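Long-range contact in salmonella plasmid virulence: SpvB (Salmonella typhimurium, PDB 6P0X), which forms the N-terminal domain of a toxin that probably ADP-ribosylates an arginine of host actin, blocking filament assembly: residues 198-210 against 270-284. Sequence-based numbering, arbitrary orientation.
Sequences GNEAGRDRSAMRY and PFSLYNYGFEIRLHR. With AKR (acrylic acid), chain C; AKR (acrylic acid), chain D.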
loop_
_atom_site.group_PDB
_atom_site.type_symbol
_atom_site.label_atom_id
_atom_site.label_comp_id
_atom_site.label_asym_id
_atom_site.label_seq_id
_atom_site.Cartn_x
_atom_site.Cartn_y
_atom_site.Cartn_z
ATOM N N GLY A 198 -27.672 11.350 -8.539
ATOM C CA GLY A 198 -27.277 11.641 -9.909
ATOM C C GLY A 198 -26.115 10.788 -10.386
ATOM O O GLY A 198 -26.206 9.558 -10.477
ATOM N N ASN A 199 -24.999 11.454 -10.696
ATOM C CA ASN A 199 -23.845 10.780 -11.282
ATOM C C ASN A 199 -23.191 9.794 -10.321
ATOM O O ASN A 199 -22.485 8.886 -10.772
ATOM C CB ASN A 199 -22.820 11.822 -11.739
ATOM C CG ASN A 199 -21.604 11.201 -12.401
ATOM O OD1 ASN A 199 -21.723 10.255 -13.180
ATOM N ND2 ASN A 199 -20.426 11.729 -12.088
ATOM N N GLU A 200 -23.430 9.931 -9.018
ATOM C CA GLU A 200 -22.829 9.051 -8.029
ATOM C C GLU A 200 -23.755 7.925 -7.602
ATOM O O GLU A 200 -23.353 7.087 -6.788
ATOM C CB GLU A 200 -22.396 9.851 -6.798
ATOM C CG GLU A 200 -21.465 11.008 -7.100
ATOM C CD GLU A 200 -20.042 10.556 -7.358
ATOM O OE1 GLU A 200 -19.776 9.339 -7.256
ATOM O OE2 GLU A 200 -19.188 11.421 -7.652
ATOM N N ALA A 201 -24.971 7.878 -8.133
ATOM C CA ALA A 201 -25.924 6.863 -7.717
ATOM C C ALA A 201 -25.550 5.512 -8.316
ATOM O O ALA A 201 -25.135 5.421 -9.475
ATOM C CB ALA A 201 -27.340 7.257 -8.134
ATOM N N GLY A 202 -25.691 4.462 -7.511
ATOM C CA GLY A 202 -25.470 3.113 -7.992
ATOM C C GLY A 202 -24.042 2.787 -8.354
ATOM O O GLY A 202 -23.802 1.821 -9.083
ATOM N N ARG A 203 -23.080 3.554 -7.855
ATOM C CA ARG A 203 -21.668 3.298 -8.099
ATOM C C ARG A 203 -21.104 2.608 -6.866
ATOM O O ARG A 203 -21.303 3.082 -5.741
ATOM C CB ARG A 203 -20.920 4.604 -8.378
ATOM C CG ARG A 203 -21.369 5.333 -9.643
ATOM C CD ARG A 203 -20.403 6.446 -10.026
ATOM N NE ARG A 203 -19.402 6.052 -11.016
ATOM C CZ ARG A 203 -19.299 6.588 -12.229
ATOM N NH1 ARG A 203 -20.131 7.551 -12.607
ATOM N NH2 ARG A 203 -18.350 6.174 -13.062
ATOM N N ASP A 204 -20.414 1.489 -7.071
ATOM C CA ASP A 204 -19.719 0.806 -5.984
ATOM C C ASP A 204 -18.329 1.410 -5.853
ATOM O O ASP A 204 -17.488 1.255 -6.746
ATOM C CB ASP A 204 -19.647 -0.699 -6.221
ATOM C CG ASP A 204 -19.612 -1.485 -4.922
ATOM O OD1 ASP A 204 -18.905 -1.056 -3.982
ATOM O OD2 ASP A 204 -20.301 -2.522 -4.833
ATOM N N ARG A 205 -18.086 2.093 -4.738
ATOM C CA ARG A 205 -16.892 2.906 -4.582
ATOM C C ARG A 205 -15.941 2.372 -3.519
ATOM O O ARG A 205 -14.991 3.066 -3.152
ATOM C CB ARG A 205 -17.301 4.340 -4.258
ATOM C CG ARG A 205 -18.255 4.436 -3.086
ATOM C CD ARG A 205 -18.668 5.868 -2.835
ATOM N NE ARG A 205 -18.934 6.572 -4.087
ATOM C CZ ARG A 205 -20.110 6.574 -4.705
ATOM N NH1 ARG A 205 -21.138 5.910 -4.187
ATOM N NH2 ARG A 205 -20.259 7.240 -5.842
ATOM N N SER A 206 -16.131 1.142 -3.055
ATOM C CA SER A 206 -15.351 0.635 -1.934
ATOM C C SER A 206 -14.074 -0.081 -2.358
ATOM O O SER A 206 -13.343 -0.572 -1.492
ATOM C CB SER A 206 -16.208 -0.309 -1.087
ATOM O OG SER A 206 -16.447 -1.523 -1.773
ATOM N N ALA A 207 -13.776 -0.146 -3.658
ATOM C CA ALA A 207 -12.649 -0.955 -4.111
ATOM C C ALA A 207 -11.306 -0.297 -3.815
ATOM O O ALA A 207 -10.351 -0.985 -3.438
ATOM C CB ALA A 207 -12.771 -1.237 -5.608
ATOM N N MET A 208 -11.218 1.023 -3.965
ATOM C CA MET A 208 -9.932 1.706 -3.896
ATOM C C MET A 208 -9.309 1.579 -2.507
ATOM O O MET A 208 -10.002 1.524 -1.488
ATOM C CB MET A 208 -10.098 3.182 -4.278
ATOM C CG MET A 208 -8.816 4.004 -4.210
ATOM S SD MET A 208 -7.521 3.378 -5.311
ATOM C CE MET A 208 -6.153 4.457 -4.882
ATOM N N ARG A 209 -7.980 1.517 -2.481
ATOM C CA ARG A 209 -7.201 1.451 -1.251
ATOM C C ARG A 209 -6.230 2.622 -1.230
ATOM O O ARG A 209 -5.428 2.782 -2.156
ATOM C CB ARG A 209 -6.444 0.126 -1.152
ATOM C CG ARG A 209 -7.336 -1.096 -1.032
ATOM C CD ARG A 209 -8.256 -0.973 0.167
ATOM N NE ARG A 209 -8.944 -2.225 0.465
ATOM C CZ ARG A 209 -10.220 -2.455 0.181
ATOM N NH1 ARG A 209 -10.943 -1.519 -0.419
ATOM N NH2 ARG A 209 -10.773 -3.620 0.486
ATOM N N TYR A 210 -6.308 3.443 -0.187
ATOM C CA TYR A 210 -5.401 4.566 -0.005
ATOM C C TYR A 210 -4.380 4.239 1.073
ATOM O O TYR A 210 -4.736 3.728 2.139
ATOM C CB TYR A 210 -6.161 5.829 0.397
ATOM C CG TYR A 210 -7.132 6.334 -0.639
ATOM C CD1 TYR A 210 -6.704 7.139 -1.686
ATOM C CD2 TYR A 210 -8.478 6.004 -0.569
ATOM C CE1 TYR A 210 -7.591 7.606 -2.632
ATOM C CE2 TYR A 210 -9.371 6.464 -1.508
ATOM C CZ TYR A 210 -8.926 7.265 -2.539
ATOM O OH TYR A 210 -9.820 7.724 -3.478
ATOM N N PRO A 270 -13.657 13.756 -9.067
ATOM C CA PRO A 270 -13.659 12.300 -8.901
ATOM C C PRO A 270 -13.681 11.603 -10.252
ATOM O O PRO A 270 -14.200 12.126 -11.241
ATOM C CB PRO A 270 -14.945 12.033 -8.111
ATOM C CG PRO A 270 -15.851 13.151 -8.491
ATOM C CD PRO A 270 -15.002 14.331 -8.886
ATOM N N PHE A 271 -13.098 10.408 -10.291
ATOM C CA PHE A 271 -13.038 9.648 -11.531
ATOM C C PHE A 271 -13.000 8.163 -11.211
ATOM O O PHE A 271 -12.722 7.754 -10.081
ATOM C CB PHE A 271 -11.825 10.047 -12.385
ATOM C CG PHE A 271 -10.503 9.735 -11.744
ATOM C CD1 PHE A 271 -9.927 10.620 -10.846
ATOM C CD2 PHE A 271 -9.829 8.559 -12.048
ATOM C CE1 PHE A 271 -8.709 10.336 -10.257
ATOM C CE2 PHE A 271 -8.608 8.270 -11.463
ATOM C CZ PHE A 271 -8.048 9.161 -10.565
ATOM N N SER A 272 -13.266 7.354 -12.236
ATOM C CA SER A 272 -13.308 5.908 -12.088
ATOM C C SER A 272 -12.389 5.241 -13.102
ATOM O O SER A 272 -12.213 5.723 -14.223
ATOM C CB SER A 272 -14.738 5.383 -12.256
ATOM O OG SER A 272 -15.545 5.764 -11.157
ATOM N N LEU A 273 -11.815 4.114 -12.685
ATOM C CA LEU A 273 -10.927 3.286 -13.489
ATOM C C LEU A 273 -11.560 1.916 -13.685
ATOM O O LEU A 273 -12.202 1.384 -12.769
ATOM C CB LEU A 273 -9.556 3.138 -12.826
ATOM C CG LEU A 273 -8.849 4.444 -12.468
ATOM C CD1 LEU A 273 -7.699 4.185 -11.504
ATOM C CD2 LEU A 273 -8.352 5.141 -13.732
ATOM N N TYR A 274 -11.380 1.346 -14.881
ATOM C CA TYR A 274 -12.079 0.122 -15.247
ATOM C C TYR A 274 -11.230 -0.952 -15.921
ATOM O O TYR A 274 -11.797 -1.969 -16.335
ATOM C CB TYR A 274 -13.249 0.451 -16.190
ATOM C CG TYR A 274 -14.303 1.375 -15.627
ATOM C CD1 TYR A 274 -15.327 0.887 -14.830
ATOM C CD2 TYR A 274 -14.282 2.735 -15.911
ATOM C CE1 TYR A 274 -16.297 1.725 -14.326
ATOM C CE2 TYR A 274 -15.246 3.582 -15.413
ATOM C CZ TYR A 274 -16.253 3.073 -14.620
ATOM O OH TYR A 274 -17.219 3.917 -14.120
ATOM N N ASN A 275 -9.912 -0.780 -16.062
ATOM C CA ASN A 275 -9.177 -1.771 -16.847
ATOM C C ASN A 275 -8.980 -3.094 -16.108
ATOM O O ASN A 275 -8.435 -4.032 -16.699
ATOM C CB ASN A 275 -7.832 -1.216 -17.327
ATOM C CG ASN A 275 -6.865 -0.935 -16.207
ATOM O OD1 ASN A 275 -7.216 -0.967 -15.032
ATOM N ND2 ASN A 275 -5.645 -0.572 -16.577
ATOM N N TYR A 276 -9.360 -3.192 -14.837
ATOM C CA TYR A 276 -9.285 -4.461 -14.122
ATOM C C TYR A 276 -10.579 -5.268 -14.183
ATOM O O TYR A 276 -10.636 -6.363 -13.613
ATOM C CB TYR A 276 -8.895 -4.238 -12.661
ATOM C CG TYR A 276 -7.449 -3.844 -12.469
ATOM C CD1 TYR A 276 -6.418 -4.667 -12.910
ATOM C CD2 TYR A 276 -7.113 -2.665 -11.816
ATOM C CE1 TYR A 276 -5.093 -4.316 -12.721
ATOM C CE2 TYR A 276 -5.796 -2.307 -11.621
ATOM C CZ TYR A 276 -4.787 -3.134 -12.078
ATOM O OH TYR A 276 -3.469 -2.776 -11.887
ATOM N N GLY A 277 -11.627 -4.752 -14.813
ATOM C CA GLY A 277 -12.877 -5.476 -14.904
ATOM C C GLY A 277 -13.906 -5.118 -13.858
ATOM O O GLY A 277 -14.980 -5.732 -13.839
ATOM N N PHE A 278 -13.599 -4.175 -12.972
ATOM C CA PHE A 278 -14.558 -3.654 -12.009
ATOM C C PHE A 278 -14.234 -2.186 -11.771
ATOM O O PHE A 278 -13.139 -1.715 -12.091
ATOM C CB PHE A 278 -14.546 -4.453 -10.697
ATOM C CG PHE A 278 -13.183 -4.572 -10.063
ATOM C CD1 PHE A 278 -12.732 -3.620 -9.162
ATOM C CD2 PHE A 278 -12.360 -5.649 -10.359
ATOM C CE1 PHE A 278 -11.477 -3.731 -8.575
ATOM C CE2 PHE A 278 -11.105 -5.770 -9.772
ATOM C CZ PHE A 278 -10.665 -4.808 -8.879
ATOM N N GLU A 279 -15.194 -1.468 -11.198
ATOM C CA GLU A 279 -15.042 -0.034 -11.001
ATOM C C GLU A 279 -14.125 0.248 -9.819
ATOM O O GLU A 279 -14.232 -0.379 -8.760
ATOM C CB GLU A 279 -16.407 0.630 -10.782
ATOM C CG GLU A 279 -16.343 2.127 -10.474
ATOM C CD GLU A 279 -17.672 2.849 -10.695
ATOM O OE1 GLU A 279 -17.672 4.100 -10.762
ATOM O OE2 GLU A 279 -18.721 2.171 -10.781
ATOM N N ILE A 280 -13.207 1.189 -10.015
ATOM C CA ILE A 280 -12.356 1.710 -8.952
ATOM C C ILE A 280 -12.521 3.222 -8.989
ATOM O O ILE A 280 -11.986 3.885 -9.881
ATOM C CB ILE A 280 -10.888 1.310 -9.123
ATOM C CG1 ILE A 280 -10.750 -0.214 -9.151
ATOM C CG2 ILE A 280 -10.040 1.913 -8.018
ATOM C CD1 ILE A 280 -9.315 -0.683 -9.312
ATOM N N ARG A 281 -13.269 3.772 -8.038
ATOM C CA ARG A 281 -13.571 5.196 -8.014
ATOM C C ARG A 281 -12.717 5.885 -6.959
ATOM O O ARG A 281 -12.499 5.342 -5.872
ATOM C CB ARG A 281 -15.058 5.426 -7.730
ATOM C CG ARG A 281 -15.516 6.867 -7.865
ATOM C CD ARG A 281 -16.978 6.934 -8.290
ATOM N NE ARG A 281 -17.430 8.297 -8.567
ATOM C CZ ARG A 281 -17.196 8.951 -9.702
ATOM N NH1 ARG A 281 -16.499 8.376 -10.676
ATOM N NH2 ARG A 281 -17.655 10.186 -9.863
ATOM N N LEU A 282 -12.222 7.079 -7.286
ATOM C CA LEU A 282 -11.370 7.847 -6.383
ATOM C C LEU A 282 -12.072 9.142 -6.003
ATOM O O LEU A 282 -12.389 9.962 -6.873
ATOM C CB LEU A 282 -10.007 8.144 -7.013
ATOM C CG LEU A 282 -8.955 7.038 -6.906
ATOM C CD1 LEU A 282 -9.183 5.972 -7.970
ATOM C CD2 LEU A 282 -7.549 7.613 -6.996
ATOM N N HIS A 283 -12.301 9.328 -4.705
ATOM C CA HIS A 283 -12.901 10.545 -4.177
ATOM C C HIS A 283 -11.936 11.359 -3.332
ATOM O O HIS A 283 -12.294 12.458 -2.896
ATOM C CB HIS A 283 -14.138 10.209 -3.332
ATOM C CG HIS A 283 -15.320 9.748 -4.126
ATOM N ND1 HIS A 283 -16.053 10.595 -4.930
ATOM C CD2 HIS A 283 -15.911 8.533 -4.222
ATOM C CE1 HIS A 283 -17.040 9.920 -5.494
ATOM N NE2 HIS A 283 -16.975 8.666 -5.081
ATOM N N ARG A 284 -10.730 10.858 -3.082
ATOM C CA ARG A 284 -9.860 11.431 -2.068
ATOM C C ARG A 284 -8.599 12.015 -2.687
ATOM O O ARG A 284 -8.135 11.574 -3.747
ATOM C CB ARG A 284 -9.474 10.380 -1.012
ATOM C CG ARG A 284 -10.654 9.595 -0.452
ATOM C CD ARG A 284 -11.797 10.508 -0.027
ATOM N NE ARG A 284 -13.064 9.782 0.031
ATOM C CZ ARG A 284 -14.224 10.319 0.397
ATOM N NH1 ARG A 284 -15.324 9.577 0.413
ATOM N NH2 ARG A 284 -14.289 11.597 0.751
HETATM C CA AKR C . -5.973 1.405 -10.132
HETATM C CB AKR C . -5.808 1.162 -11.416
HETATM C C AKR C . -4.803 1.945 -9.315
HETATM O O AKR C . -3.632 1.735 -9.736
HETATM O OXT AKR C . -4.999 2.582 -8.238
HETATM C CA AKR D . -2.298 2.235 -2.856
HETATM C CB AKR D . -3.135 2.137 -3.863
HETATM C C AKR D . -0.856 2.668 -3.112
HETATM O O AKR D . -0.041 1.871 -3.654
HETATM O OXT AKR D . -0.489 3.824 -2.778
HETATM O O HOH W 1 -17.200 11.260 -12.700
HETATM O O HOH W 2 -19.909 -0.135 -10.026
HETATM O O HOH W 3 -13.257 2.766 -5.142
#
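Arg-281 reaches Glu-200 because its CG stands opposite the backbone N (chi1 -172°) and the chain then runs extended to NE, while Glu-200 folds at chi2 (-77°) to present its carboxylate. The guanidinium grips side-on: NE gives to OE1 of Glu-200 at 2.9 Å, and NH2 makes an almost straight bond to OE2 at 3.0 Å, meeting that oxygen from above the carboxylate plane. Arg-203, kinked at chi3, lays its own guanidinium flat on that of Arg-281, with centres 4.0 Å apart. Such a stack of like charges illustrates how arginines can pile face to face when acids occupy their edges. Here Arg-203 NE donates in its own plane to the syn lone pair of Glu-279 OE1 at 2.6 Å, and Ser-272 OG, which accepts from Arg-281 NH1, donates to the anti lone pair of the same oxygen. Ser-272 thus ties Arg-281 to Glu-279, the acid that pairs with Arg-203. Further along, Arg-205 NE donates to His-283 NE2 at 3.0 Å; its NH2 bonds in plane to the carbonyl O of Glu-200 and, at a poorer angle, forms a salt bridge to OE1 of that residue, so Glu-200 joins Arg-205 and Arg-281 in one network.

Past this polar end, Ala-207 packs on Ile-280 and Phe-278, Met-208 on Ile-280 and Leu-282, and water 3 links Met-208 N to Arg-281 O. Arg-284 CB lies over one face of the Tyr-210 ring, 3.9 Å from its centroid; the Tyr-210 hydroxyl accepts from Arg-284 N and also bonds Glu-189, which forms a salt bridge with Arg-284. The contact therefore fastens the loop leading into strand 209-211 against the hairpin of strands 271-273 and 280-282, beside an acrylic acid pocket lined by Met-208, Leu-273 and Tyr-276. With Glu-200 bound to Arg-281 and Glu-279 to Arg-203, the stacked guanidinium groups are probably charge-compensated.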